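Local coordinates for protein alpha-2,3/8-sialyltransferase (Campylobacter jejuni, PDB 1RO7) that probably transfers sialic acid from CMP-activated sialic acid to acceptor sugars through alpha-2,3 or alpha-2,8 linkages, at residues L41-K46 with I232-N237. The protein carries 1 engineered substitution. Residues are numbered along the deposited sequence; the frame is centred on the assembly and turned at random.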
ATOM      1  N   LEU A  41     -30.838  25.538  -9.856  1.00 39.33           N
ATOM      2  CA  LEU A  41     -29.455  25.997  -9.948  1.00 38.31           C
ATOM      3  C   LEU A  41     -28.798  25.648 -11.275  1.00 36.88           C
ATOM      4  O   LEU A  41     -27.572  25.610 -11.383  1.00 37.93           O
ATOM      5  CB  LEU A  41     -28.629  25.431  -8.790  1.00 37.63           C
ATOM      6  CG  LEU A  41     -28.992  25.984  -7.410  1.00 38.90           C
ATOM      7  CD1 LEU A  41     -28.223  25.244  -6.326  1.00 36.63           C
ATOM      8  CD2 LEU A  41     -28.683  27.480  -7.369  1.00 39.06           C
ATOM      9  N   GLY A  42     -29.618  25.400 -12.288  1.00 36.66           N
ATOM     10  CA  GLY A  42     -29.086  25.070 -13.596  1.00 37.16           C
ATOM     11  C   GLY A  42     -28.829  23.588 -13.783  1.00 36.83           C
ATOM     12  O   GLY A  42     -28.927  22.806 -12.835  1.00 35.67           O
ATOM     13  N   LYS A  43     -28.490  23.208 -15.010  1.00 37.93           N
ATOM     14  CA  LYS A  43     -28.226  21.812 -15.344  1.00 39.46           C
ATOM     15  C   LYS A  43     -26.767  21.426 -15.142  1.00 39.62           C
ATOM     16  O   LYS A  43     -26.441  20.242 -15.032  1.00 39.14           O
ATOM     17  CB  LYS A  43     -28.579  21.541 -16.807  1.00 39.56           C
ATOM     18  CG  LYS A  43     -29.990  21.895 -17.224  1.00 42.61           C
ATOM     19  CD  LYS A  43     -30.173  21.557 -18.698  1.00 43.10           C
ATOM     20  CE  LYS A  43     -31.574  21.873 -19.184  1.00 45.02           C
ATOM     21  NZ  LYS A  43     -31.737  21.534 -20.631  1.00 47.10           N
ATOM     22  N   LYS A  44     -25.893  22.425 -15.108  1.00 39.21           N
ATOM     23  CA  LYS A  44     -24.463  22.182 -14.972  1.00 38.41           C
ATOM     24  C   LYS A  44     -23.952  22.133 -13.534  1.00 37.28           C
ATOM     25  O   LYS A  44     -24.107  23.087 -12.768  1.00 36.05           O
ATOM     26  CB  LYS A  44     -23.696  23.238 -15.773  1.00 40.45           C
ATOM     27  CG  LYS A  44     -22.200  22.995 -15.880  1.00 44.06           C
ATOM     28  CD  LYS A  44     -21.575  23.932 -16.906  1.00 47.35           C
ATOM     29  CE  LYS A  44     -20.056  23.850 -16.894  1.00 49.74           C
ATOM     30  NZ  LYS A  44     -19.497  24.319 -15.593  1.00 51.85           N
ATOM     31  N   CYS A  45     -23.343  21.004 -13.179  1.00 33.72           N
ATOM     32  CA  CYS A  45     -22.790  20.811 -11.845  1.00 31.79           C
ATOM     33  C   CYS A  45     -21.285  20.698 -11.927  1.00 30.79           C
ATOM     34  O   CYS A  45     -20.755  20.075 -12.844  1.00 31.98           O
ATOM     35  CB  CYS A  45     -23.313  19.518 -11.208  1.00 30.09           C
ATOM     36  SG  CYS A  45     -25.086  19.350 -11.179  1.00 30.73           S
ATOM     37  N   LYS A  46     -20.596  21.299 -10.965  1.00 29.81           N
ATOM     38  CA  LYS A  46     -19.147  21.200 -10.922  1.00 29.86           C
ATOM     39  C   LYS A  46     -18.865  19.813 -10.359  1.00 28.76           C
ATOM     40  O   LYS A  46     -17.978  19.099 -10.830  1.00 27.39           O
ATOM     41  CB  LYS A  46     -18.560  22.253  -9.986  1.00 29.35           C
ATOM     42  CG  LYS A  46     -17.061  22.114  -9.769  1.00 30.15           C
ATOM     43  CD  LYS A  46     -16.280  22.449 -11.033  1.00 32.06           C
ATOM     44  CE  LYS A  46     -14.787  22.465 -10.759  1.00 31.82           C
ATOM     45  NZ  LYS A  46     -14.011  22.896 -11.952  1.00 36.50           N
ATOM     46  N   ILE A 232     -33.436  33.056 -13.811  1.00 71.13           N
ATOM     47  CA  ILE A 232     -34.345  32.375 -14.735  1.00 70.17           C
ATOM     48  C   ILE A 232     -34.299  30.867 -14.495  1.00 68.84           C
ATOM     49  O   ILE A 232     -33.377  30.180 -14.935  1.00 67.96           O
ATOM     50  CB  ILE A 232     -33.989  32.644 -16.215  1.00 71.05           C
ATOM     51  CG1 ILE A 232     -34.104  34.140 -16.515  1.00 71.88           C
ATOM     52  CG2 ILE A 232     -34.908  31.841 -17.127  1.00 70.92           C
ATOM     53  CD1 ILE A 232     -33.721  34.514 -17.930  1.00 72.58           C
ATOM     54  N   ILE A 233     -35.306  30.360 -13.794  1.00 67.61           N
ATOM     55  CA  ILE A 233     -35.383  28.943 -13.482  1.00 65.93           C
ATOM     56  C   ILE A 233     -36.018  28.173 -14.632  1.00 64.90           C
ATOM     57  O   ILE A 233     -37.147  28.460 -15.030  1.00 64.31           O
ATOM     58  CB  ILE A 233     -36.218  28.695 -12.206  1.00 66.23           C
ATOM     59  CG1 ILE A 233     -35.625  29.469 -11.027  1.00 66.28           C
ATOM     60  CG2 ILE A 233     -36.251  27.212 -11.886  1.00 65.96           C
ATOM     61  CD1 ILE A 233     -35.808  30.971 -11.112  1.00 66.56           C
ATOM     62  N   GLN A 234     -35.287  27.201 -15.166  1.00 63.51           N
ATOM     63  CA  GLN A 234     -35.795  26.390 -16.261  1.00 62.22           C
ATOM     64  C   GLN A 234     -36.715  25.317 -15.696  1.00 61.31           C
ATOM     65  O   GLN A 234     -36.453  24.762 -14.629  1.00 60.68           O
ATOM     66  CB  GLN A 234     -34.647  25.726 -17.019  1.00 62.89           C
ATOM     67  CG  GLN A 234     -35.087  25.061 -18.309  1.00 64.40           C
ATOM     68  CD  GLN A 234     -33.990  24.236 -18.946  1.00 65.32           C
ATOM     69  OE1 GLN A 234     -32.848  24.682 -19.065  1.00 66.13           O
ATOM     70  NE2 GLN A 234     -34.335  23.026 -19.371  1.00 65.57           N
ATOM     71  N   GLU A 235     -37.790  25.027 -16.417  1.00 60.29           N
ATOM     72  CA  GLU A 235     -38.753  24.024 -15.979  1.00 58.97           C
ATOM     73  C   GLU A 235     -38.263  22.624 -16.351  1.00 56.88           C
ATOM     74  O   GLU A 235     -37.406  22.470 -17.224  1.00 55.74           O
ATOM     75  CB  GLU A 235     -40.108  24.285 -16.642  1.00 60.76           C
ATOM     76  CG  GLU A 235     -41.293  23.701 -15.892  1.00 63.14           C
ATOM     77  CD  GLU A 235     -41.813  24.630 -14.808  1.00 64.39           C
ATOM     78  OE1 GLU A 235     -40.999  25.133 -14.006  1.00 64.91           O
ATOM     79  OE2 GLU A 235     -43.041  24.856 -14.759  1.00 65.00           O
ATOM     80  N   LYS A 236     -38.803  21.611 -15.679  1.00 54.01           N
ATOM     81  CA  LYS A 236     -38.441  20.222 -15.952  1.00 51.95           C
ATOM     82  C   LYS A 236     -39.700  19.415 -16.243  1.00 51.60           C
ATOM     83  O   LYS A 236     -40.685  19.493 -15.507  1.00 50.88           O
ATOM     84  CB  LYS A 236     -37.688  19.607 -14.763  1.00 49.91           C
ATOM     85  CG  LYS A 236     -36.289  20.178 -14.551  1.00 47.49           C
ATOM     86  CD  LYS A 236     -35.592  19.583 -13.328  1.00 45.40           C
ATOM     87  CE  LYS A 236     -35.312  18.094 -13.495  1.00 44.80           C
ATOM     88  NZ  LYS A 236     -34.688  17.505 -12.273  1.00 40.94           N
ATOM     89  N   ASN A 237     -39.659  18.642 -17.324  1.00 51.72           N
ATOM     90  CA  ASN A 237     -40.795  17.824 -17.732  1.00 51.62           C
ATOM     91  C   ASN A 237     -40.375  16.391 -18.025  1.00 50.27           C
ATOM     92  O   ASN A 237     -39.336  16.158 -18.641  1.00 50.04           O
ATOM     93  CB  ASN A 237     -41.445  18.430 -18.977  1.00 53.48           C
ATOM     94  CG  ASN A 237     -42.084  19.776 -18.700  1.00 55.77           C
ATOM     95  OD1 ASN A 237     -43.088  19.864 -17.991  1.00 56.93           O
ATOM     96  ND2 ASN A 237     -41.501  20.836 -19.250  1.00 56.63           N
TER
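Lys43 sets CG anti to its own carbonyl carbon (chi1 -55°), and the rest of its chain runs out fully extended. Gln234 instead places CG anti to its backbone N (chi1 -170°) and is also extended beyond it. The two side chains meet near their ends and cross at about a right angle. Lys43 CE lies 3.4 Å from Gln234 CD, beyond the end of the amide and at similar distances from its two terminal atoms. The amide is probably modelled the wrong way round. The approaches of CE to its two end atoms are too close to be trusted in either orientation. Lys43 NZ is 3.3 Å from the amide atom modelled as Gln234 NE2. A hydrogen bond is possible if the amide is turned back.

This is a small surface contact, burying 87 Å² in all. It lies between two parts of a Rossmann-type mixed alpha/beta fold. Lys43 lies at the start of strand 44-50 of the central parallel sheet, and its backbone is hydrogen-bonded to that of Glu72. Gln234 belongs to the short strand 234-235, which pairs antiparallel with 38-39 and lies outside that sheet. Gly42 has backbone angles that would jam a side chain against Leu41 O. Leu41 goes the other way, into the interior against Ile5 and Ala7. The buried Lys236 is hydrogen-bonded through NZ to Glu36 O and Tyr71 OH.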